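Local coordinates for protein intramolecular trans-sialidase (Macrobdella decora, PDB 3SLI) that cleaves sialic acid from sialoglycoconjugates by intramolecular trans-sialylation, probably releasing it as 2,7-anhydro-Neu5Ac, at residues G4-K9 with V177-L182; G37-S42 with V113-D118. All coordinates share one frame; numbering follows the deposited sequence.

Both contacts belong to one antiparallel sheet of the N-terminal concanavalin-like domain, their centres about 9 Å apart. Strand 170-178 pairs with strand 5-14 in contact 1 and also with strand 37-45, which in turn pairs with strand 107-118 in contact 2, so the order across this part of the sheet is 5-14, 170-178, 37-45, 107-118. Along the chain, contact 1 closes a loop of 167 residues, within which both strands of contact 2 lie. The two meet directly: Tyr178 N lies 2.8 Å from Thr38 O and Asn180 O 2.8 Å from Thr38 OG1, both probable hydrogen bonds.

Contact 1: G4-K9 with V177-L182; sequences GILMEK and VYSNAL
A classic beta bulge joins the start of strand 5-14 to the end of strand 170-178: Leu6 and Met7 stand opposite Val177 alone, and the antiparallel register shifts by one between the Ile5-Tyr178 and Met7-Val177 pairs. Val177 O is the shared acceptor, taking a hydrogen bond from Leu6 N at 2.7 Å, close to the line of the carbonyl (C=O...N 164°), and a weak one from Met7 N at 3.5 Å. Beyond the bulge Val177 N donates to Met7 O at 2.9 Å; before it Ser179 N donates to Gly4 O at 3.0 Å. At phi 107° Gly4 has no CB to clash with the preceding carbonyl O. Ile5 and Tyr178 lie side by side, Ile5 CG1 approaching the ring obliquely, 3.5 Å from Tyr178 CE2; that CG1 and Tyr178 CG are each anti to their own carbonyl carbon. Leu182 CD1 sits over the centre of one face of the Tyr178 ring, 3.9 Å above its plane. Leu6 turns its branched end to Ser179, CD1 standing 4.0 Å from Ser179 CB, while Ser179 OG is hydrogen-bonded to Pro2 O. Leu6 and Met7 pack on helix 28-31, and Tyr178 on Thr38 and Ile40 of the adjoining strand 37-45.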
ATOM      1  N   GLY A   4     -39.461 -10.908  -6.146  1.00 21.97           N
ATOM      2  CA  GLY A   4     -39.226  -9.669  -5.432  1.00 16.44           C
ATOM      3  C   GLY A   4     -38.894  -9.871  -3.973  1.00 16.31           C
ATOM      4  O   GLY A   4     -38.368 -10.908  -3.577  1.00 19.42           O
ATOM      5  N   ILE A   5     -39.211  -8.870  -3.171  1.00 13.54           N
ATOM      6  CA  ILE A   5     -38.941  -8.897  -1.743  1.00 16.29           C
ATOM      7  C   ILE A   5     -39.738  -9.945  -0.961  1.00 18.24           C
ATOM      8  O   ILE A   5     -40.976  -9.904  -0.902  1.00 16.97           O
ATOM      9  CB  ILE A   5     -39.155  -7.491  -1.121  1.00 15.98           C
ATOM     10  CG1 ILE A   5     -38.269  -6.462  -1.838  1.00 17.43           C
ATOM     11  CG2 ILE A   5     -38.842  -7.509   0.362  1.00 15.77           C
ATOM     12  CD1 ILE A   5     -38.459  -5.018  -1.362  1.00 16.79           C
ATOM     13  N   LEU A   6     -39.007 -10.883  -0.365  1.00 17.36           N
ATOM     14  CA  LEU A   6     -39.587 -11.942   0.450  1.00 16.54           C
ATOM     15  C   LEU A   6     -39.652 -11.515   1.910  1.00 18.31           C
ATOM     16  O   LEU A   6     -40.537 -11.937   2.650  1.00 17.86           O
ATOM     17  CB  LEU A   6     -38.736 -13.220   0.363  1.00 16.21           C
ATOM     18  CG  LEU A   6     -38.529 -13.891  -0.994  1.00 16.90           C
ATOM     19  CD1 LEU A   6     -37.733 -15.179  -0.806  1.00 15.18           C
ATOM     20  CD2 LEU A   6     -39.888 -14.176  -1.657  1.00 16.93           C
ATOM     21  N   MET A   7     -38.728 -10.647   2.316  1.00 16.62           N
ATOM     22  CA  MET A   7     -38.660 -10.221   3.702  1.00 15.07           C
ATOM     23  C   MET A   7     -37.907  -8.902   3.804  1.00 15.76           C
ATOM     24  O   MET A   7     -36.952  -8.671   3.065  1.00 16.41           O
ATOM     25  CB  MET A   7     -37.909 -11.306   4.486  1.00 16.87           C
ATOM     26  CG  MET A   7     -37.880 -11.169   5.990  1.00 17.09           C
ATOM     27  SD  MET A   7     -36.917 -12.538   6.720  1.00 20.14           S
ATOM     28  CE  MET A   7     -38.162 -13.849   6.809  1.00 15.23           C
ATOM     29  N   GLU A   8     -38.358  -8.031   4.697  1.00 17.26           N
ATOM     30  CA  GLU A   8     -37.711  -6.751   4.920  1.00 18.52           C
ATOM     31  C   GLU A   8     -37.875  -6.414   6.385  1.00 18.99           C
ATOM     32  O   GLU A   8     -38.918  -6.690   6.984  1.00 18.58           O
ATOM     33  CB  GLU A   8     -38.314  -5.647   4.049  1.00 22.85           C
ATOM     34  CG  GLU A   8     -37.609  -4.308   4.234  1.00 32.81           C
ATOM     35  CD  GLU A   8     -38.117  -3.211   3.317  1.00 38.92           C
ATOM     36  OE1 GLU A   8     -38.437  -3.497   2.143  1.00 39.14           O
ATOM     37  OE2 GLU A   8     -38.169  -2.047   3.770  1.00 45.30           O
ATOM     38  N   LYS A   9     -36.828  -5.853   6.975  1.00 19.32           N
ATOM     39  CA  LYS A   9     -36.848  -5.486   8.382  1.00 19.97           C
ATOM     40  C   LYS A   9     -36.018  -4.217   8.522  1.00 19.07           C
ATOM     41  O   LYS A   9     -35.092  -3.983   7.741  1.00 17.05           O
ATOM     42  CB  LYS A   9     -36.259  -6.621   9.225  1.00 21.83           C
ATOM     43  CG  LYS A   9     -36.862  -6.757  10.613  1.00 29.16           C
ATOM     44  CD  LYS A   9     -38.296  -7.268  10.557  1.00 28.40           C
ATOM     45  CE  LYS A   9     -38.847  -7.480  11.952  1.00 30.79           C
ATOM     46  NZ  LYS A   9     -38.767  -6.242  12.769  1.00 35.33           N
ATOM     47  N   VAL A 177     -34.503  -9.052   1.547  1.00 14.66           N
ATOM     48  CA  VAL A 177     -34.198 -10.345   0.949  1.00 14.72           C
ATOM     49  C   VAL A 177     -35.083 -10.482  -0.289  1.00 16.62           C
ATOM     50  O   VAL A 177     -36.315 -10.405  -0.178  1.00 16.41           O
ATOM     51  CB  VAL A 177     -34.516 -11.506   1.935  1.00 14.01           C
ATOM     52  CG1 VAL A 177     -34.120 -12.843   1.331  1.00 13.44           C
ATOM     53  CG2 VAL A 177     -33.806 -11.289   3.261  1.00 13.35           C
ATOM     54  N   TYR A 178     -34.451 -10.653  -1.454  1.00 16.18           N
ATOM     55  CA  TYR A 178     -35.128 -10.809  -2.751  1.00 16.00           C
ATOM     56  C   TYR A 178     -34.963 -12.231  -3.271  1.00 16.19           C
ATOM     57  O   TYR A 178     -33.902 -12.831  -3.114  1.00 16.79           O
ATOM     58  CB  TYR A 178     -34.491  -9.897  -3.804  1.00 12.75           C
ATOM     59  CG  TYR A 178     -34.569  -8.423  -3.527  1.00 15.02           C
ATOM     60  CD1 TYR A 178     -33.706  -7.819  -2.614  1.00 20.38           C
ATOM     61  CD2 TYR A 178     -35.491  -7.617  -4.199  1.00 17.96           C
ATOM     62  CE1 TYR A 178     -33.757  -6.449  -2.375  1.00 21.97           C
ATOM     63  CE2 TYR A 178     -35.552  -6.248  -3.972  1.00 18.73           C
ATOM     64  CZ  TYR A 178     -34.684  -5.670  -3.059  1.00 23.29           C
ATOM     65  OH  TYR A 178     -34.742  -4.313  -2.825  1.00 27.15           O
ATOM     66  N   SER A 179     -35.989 -12.756  -3.930  1.00 14.81           N
ATOM     67  CA  SER A 179     -35.899 -14.092  -4.506  1.00 15.64           C
ATOM     68  C   SER A 179     -35.155 -14.003  -5.836  1.00 13.28           C
ATOM     69  O   SER A 179     -34.617 -14.993  -6.333  1.00 15.60           O
ATOM     70  CB  SER A 179     -37.300 -14.660  -4.758  1.00 18.57           C
ATOM     71  OG  SER A 179     -37.988 -13.866  -5.711  1.00 17.45           O
ATOM     72  N   ASN A 180     -35.171 -12.815  -6.429  1.00 15.25           N
ATOM     73  CA  ASN A 180     -34.524 -12.563  -7.714  1.00 16.91           C
ATOM     74  C   ASN A 180     -33.087 -12.049  -7.570  1.00 17.30           C
ATOM     75  O   ASN A 180     -32.705 -11.507  -6.526  1.00 18.18           O
ATOM     76  CB  ASN A 180     -35.363 -11.564  -8.532  1.00 15.73           C
ATOM     77  CG  ASN A 180     -35.649 -10.278  -7.777  1.00 15.35           C
ATOM     78  OD1 ASN A 180     -36.256 -10.295  -6.713  1.00 18.79           O
ATOM     79  ND2 ASN A 180     -35.219  -9.154  -8.332  1.00 21.08           N
ATOM     80  N   ALA A 181     -32.291 -12.222  -8.619  1.00 16.61           N
ATOM     81  CA  ALA A 181     -30.903 -11.767  -8.606  1.00 16.81           C
ATOM     82  C   ALA A 181     -30.798 -10.350  -9.179  1.00 17.15           C
ATOM     83  O   ALA A 181     -30.964 -10.148 -10.384  1.00 17.01           O
ATOM     84  CB  ALA A 181     -30.028 -12.740  -9.401  1.00 14.70           C
ATOM     85  N   LEU A 182     -30.556  -9.368  -8.315  1.00 16.66           N
ATOM     86  CA  LEU A 182     -30.430  -7.977  -8.759  1.00 18.08           C
ATOM     87  C   LEU A 182     -29.126  -7.824  -9.552  1.00 17.02           C
ATOM     88  O   LEU A 182     -28.236  -8.654  -9.437  1.00 16.54           O
ATOM     89  CB  LEU A 182     -30.461  -7.017  -7.560  1.00 13.89           C
ATOM     90  CG  LEU A 182     -31.711  -6.986  -6.669  1.00 16.99           C
ATOM     91  CD1 LEU A 182     -31.556  -5.935  -5.584  1.00 15.78           C
ATOM     92  CD2 LEU A 182     -32.957  -6.691  -7.485  1.00 18.40           C
TER

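Contact 2: G37-S42 with V113-D118; sequences GTIILS and VALKAD
Leu41 slants across Val113, its CD2 methyl 3.9 Å from Val113 CG2. Leu41 CG lies between the backbone N and the carbonyl carbon (chi1 65°), a torsion that swings CD2 over toward the partner strand. On the same face Ile39 CD1 meets Leu115 CD2 more loosely, at 4.3 Å. This face turns to the second sheet of a concanavalin-like beta sandwich: Ile39 packs on Phe55 and Ile71, Leu115 on Phe69 and Ile71, and Leu41 and Val113 on Leu54. The strands run antiparallel at 176°, their axes 4.7 Å apart, and six backbone hydrogen bonds tie the hydrogen-bonded pairs Gly37-Ala117, Ile39-Leu115 and Leu41-Val113. Both bonds of the middle pair measure 2.9 Å, Ile39 N to Leu115 O and Leu115 N to Ile39 O. On the other face Ile40 CB is 4.1 Å from Ala114 CB. Ile40 CG1, anti to the backbone N (chi1 166°), approaches Val113 O to 3.5 Å, and Thr38 CG2 comes within 3.6 Å of Leu115 O. Helix 184-191 lies against this second face: Leu187 touches Thr38 and Lys116, Ala190 touches Ile40, and the extended Lys116 carries NZ to a salt bridge with Asp184.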
ATOM      1  N   GLY A  37     -31.235 -15.787  -5.141  1.00 15.25           N
ATOM      2  CA  GLY A  37     -31.709 -14.545  -4.559  1.00 12.74           C
ATOM      3  C   GLY A  37     -30.656 -13.495  -4.279  1.00 15.31           C
ATOM      4  O   GLY A  37     -29.501 -13.629  -4.680  1.00 15.48           O
ATOM      5  N   THR A  38     -31.058 -12.454  -3.560  1.00 15.34           N
ATOM      6  CA  THR A  38     -30.165 -11.357  -3.210  1.00 15.60           C
ATOM      7  C   THR A  38     -30.472 -10.889  -1.794  1.00 14.43           C
ATOM      8  O   THR A  38     -31.634 -10.785  -1.408  1.00 12.45           O
ATOM      9  CB  THR A  38     -30.364 -10.136  -4.157  1.00 15.26           C
ATOM     10  OG1 THR A  38     -30.315 -10.564  -5.528  1.00 15.15           O
ATOM     11  CG2 THR A  38     -29.266  -9.098  -3.926  1.00 15.35           C
ATOM     12  N   ILE A  39     -29.433 -10.651  -1.001  1.00 13.71           N
ATOM     13  CA  ILE A  39     -29.621 -10.153   0.354  1.00 12.33           C
ATOM     14  C   ILE A  39     -28.793  -8.893   0.478  1.00 14.09           C
ATOM     15  O   ILE A  39     -27.627  -8.865   0.085  1.00 12.33           O
ATOM     16  CB  ILE A  39     -29.154 -11.135   1.461  1.00 13.07           C
ATOM     17  CG1 ILE A  39     -29.958 -12.438   1.424  1.00 12.88           C
ATOM     18  CG2 ILE A  39     -29.315 -10.484   2.829  1.00 13.55           C
ATOM     19  CD1 ILE A  39     -29.306 -13.524   0.609  1.00 17.33           C
ATOM     20  N   ILE A  40     -29.420  -7.830   0.948  1.00 14.88           N
ATOM     21  CA  ILE A  40     -28.708  -6.586   1.138  1.00 17.91           C
ATOM     22  C   ILE A  40     -29.038  -6.061   2.517  1.00 16.74           C
ATOM     23  O   ILE A  40     -30.203  -6.045   2.931  1.00 15.17           O
ATOM     24  CB  ILE A  40     -29.013  -5.543   0.018  1.00 20.83           C
ATOM     25  CG1 ILE A  40     -28.525  -4.158   0.439  1.00 18.05           C
ATOM     26  CG2 ILE A  40     -30.479  -5.527  -0.334  1.00 23.30           C
ATOM     27  CD1 ILE A  40     -28.110  -3.320  -0.716  1.00 25.03           C
ATOM     28  N   LEU A  41     -28.004  -5.703   3.267  1.00 16.31           N
ATOM     29  CA  LEU A  41     -28.230  -5.187   4.598  1.00 17.94           C
ATOM     30  C   LEU A  41     -27.239  -4.137   5.053  1.00 18.36           C
ATOM     31  O   LEU A  41     -26.090  -4.095   4.605  1.00 16.01           O
ATOM     32  CB  LEU A  41     -28.340  -6.316   5.632  1.00 24.20           C
ATOM     33  CG  LEU A  41     -27.217  -7.273   6.026  1.00 24.30           C
ATOM     34  CD1 LEU A  41     -27.623  -7.911   7.344  1.00 27.65           C
ATOM     35  CD2 LEU A  41     -26.994  -8.349   4.975  1.00 27.02           C
ATOM     36  N   SER A  42     -27.746  -3.253   5.900  1.00 17.48           N
ATOM     37  CA  SER A  42     -27.001  -2.154   6.489  1.00 18.16           C
ATOM     38  C   SER A  42     -26.827  -2.549   7.955  1.00 15.73           C
ATOM     39  O   SER A  42     -27.795  -2.931   8.606  1.00 15.66           O
ATOM     40  CB  SER A  42     -27.855  -0.882   6.381  1.00 18.12           C
ATOM     41  OG  SER A  42     -27.206   0.248   6.932  1.00 28.12           O
ATOM     42  N   VAL A 113     -23.754  -3.989   2.878  1.00 12.54           N
ATOM     43  CA  VAL A 113     -23.256  -5.149   2.146  1.00 12.80           C
ATOM     44  C   VAL A 113     -24.359  -5.881   1.374  1.00 11.94           C
ATOM     45  O   VAL A 113     -25.551  -5.674   1.632  1.00 11.67           O
ATOM     46  CB  VAL A 113     -22.549  -6.136   3.124  1.00 11.90           C
ATOM     47  CG1 VAL A 113     -21.543  -5.380   3.967  1.00 13.51           C
ATOM     48  CG2 VAL A 113     -23.568  -6.836   4.031  1.00 13.54           C
ATOM     49  N   ALA A 114     -23.950  -6.739   0.443  1.00 12.04           N
ATOM     50  CA  ALA A 114     -24.891  -7.504  -0.363  1.00 11.51           C
ATOM     51  C   ALA A 114     -24.288  -8.785  -0.902  1.00 12.84           C
ATOM     52  O   ALA A 114     -23.104  -8.844  -1.240  1.00 11.17           O
ATOM     53  CB  ALA A 114     -25.411  -6.663  -1.535  1.00 14.01           C
ATOM     54  N   LEU A 115     -25.114  -9.820  -0.956  1.00 11.01           N
ATOM     55  CA  LEU A 115     -24.704 -11.091  -1.514  1.00 12.22           C
ATOM     56  C   LEU A 115     -25.719 -11.398  -2.604  1.00 13.12           C
ATOM     57  O   LEU A 115     -26.931 -11.328  -2.378  1.00 14.19           O
ATOM     58  CB  LEU A 115     -24.729 -12.217  -0.479  1.00 11.99           C
ATOM     59  CG  LEU A 115     -24.608 -13.538  -1.241  1.00 15.49           C
ATOM     60  CD1 LEU A 115     -23.152 -13.851  -1.529  1.00 15.20           C
ATOM     61  CD2 LEU A 115     -25.292 -14.651  -0.508  1.00 19.62           C
ATOM     62  N   LYS A 116     -25.216 -11.742  -3.774  1.00 12.17           N
ATOM     63  CA  LYS A 116     -26.059 -12.082  -4.902  1.00 17.03           C
ATOM     64  C   LYS A 116     -25.802 -13.547  -5.275  1.00 17.38           C
ATOM     65  O   LYS A 116     -24.651 -13.940  -5.514  1.00 16.11           O
ATOM     66  CB  LYS A 116     -25.718 -11.150  -6.065  1.00 17.96           C
ATOM     67  CG  LYS A 116     -26.303 -11.512  -7.410  1.00 22.37           C
ATOM     68  CD  LYS A 116     -25.738 -10.548  -8.438  1.00 23.46           C
ATOM     69  CE  LYS A 116     -26.141 -10.914  -9.833  1.00 26.26           C
ATOM     70  NZ  LYS A 116     -25.678  -9.861 -10.778  1.00 27.89           N
ATOM     71  N   ALA A 117     -26.860 -14.359  -5.244  1.00 14.28           N
ATOM     72  CA  ALA A 117     -26.784 -15.780  -5.601  1.00 15.83           C
ATOM     73  C   ALA A 117     -27.567 -15.912  -6.908  1.00 16.33           C
ATOM     74  O   ALA A 117     -28.798 -15.983  -6.913  1.00 15.52           O
ATOM     75  CB  ALA A 117     -27.400 -16.652  -4.502  1.00 14.30           C
ATOM     76  N   ASP A 118     -26.822 -15.940  -8.005  1.00 17.00           N
ATOM     77  CA  ASP A 118     -27.352 -15.981  -9.362  1.00 18.25           C
ATOM     78  C   ASP A 118     -27.400 -17.395  -9.945  1.00 17.29           C
ATOM     79  O   ASP A 118     -26.402 -17.885 -10.484  1.00 17.74           O
ATOM     80  CB  ASP A 118     -26.450 -15.076 -10.216  1.00 21.15           C
ATOM     81  CG  ASP A 118     -27.012 -14.766 -11.588  1.00 24.85           C
ATOM     82  OD1 ASP A 118     -27.911 -15.478 -12.085  1.00 22.24           O
ATOM     83  OD2 ASP A 118     -26.510 -13.789 -12.183  1.00 24.93           O
TER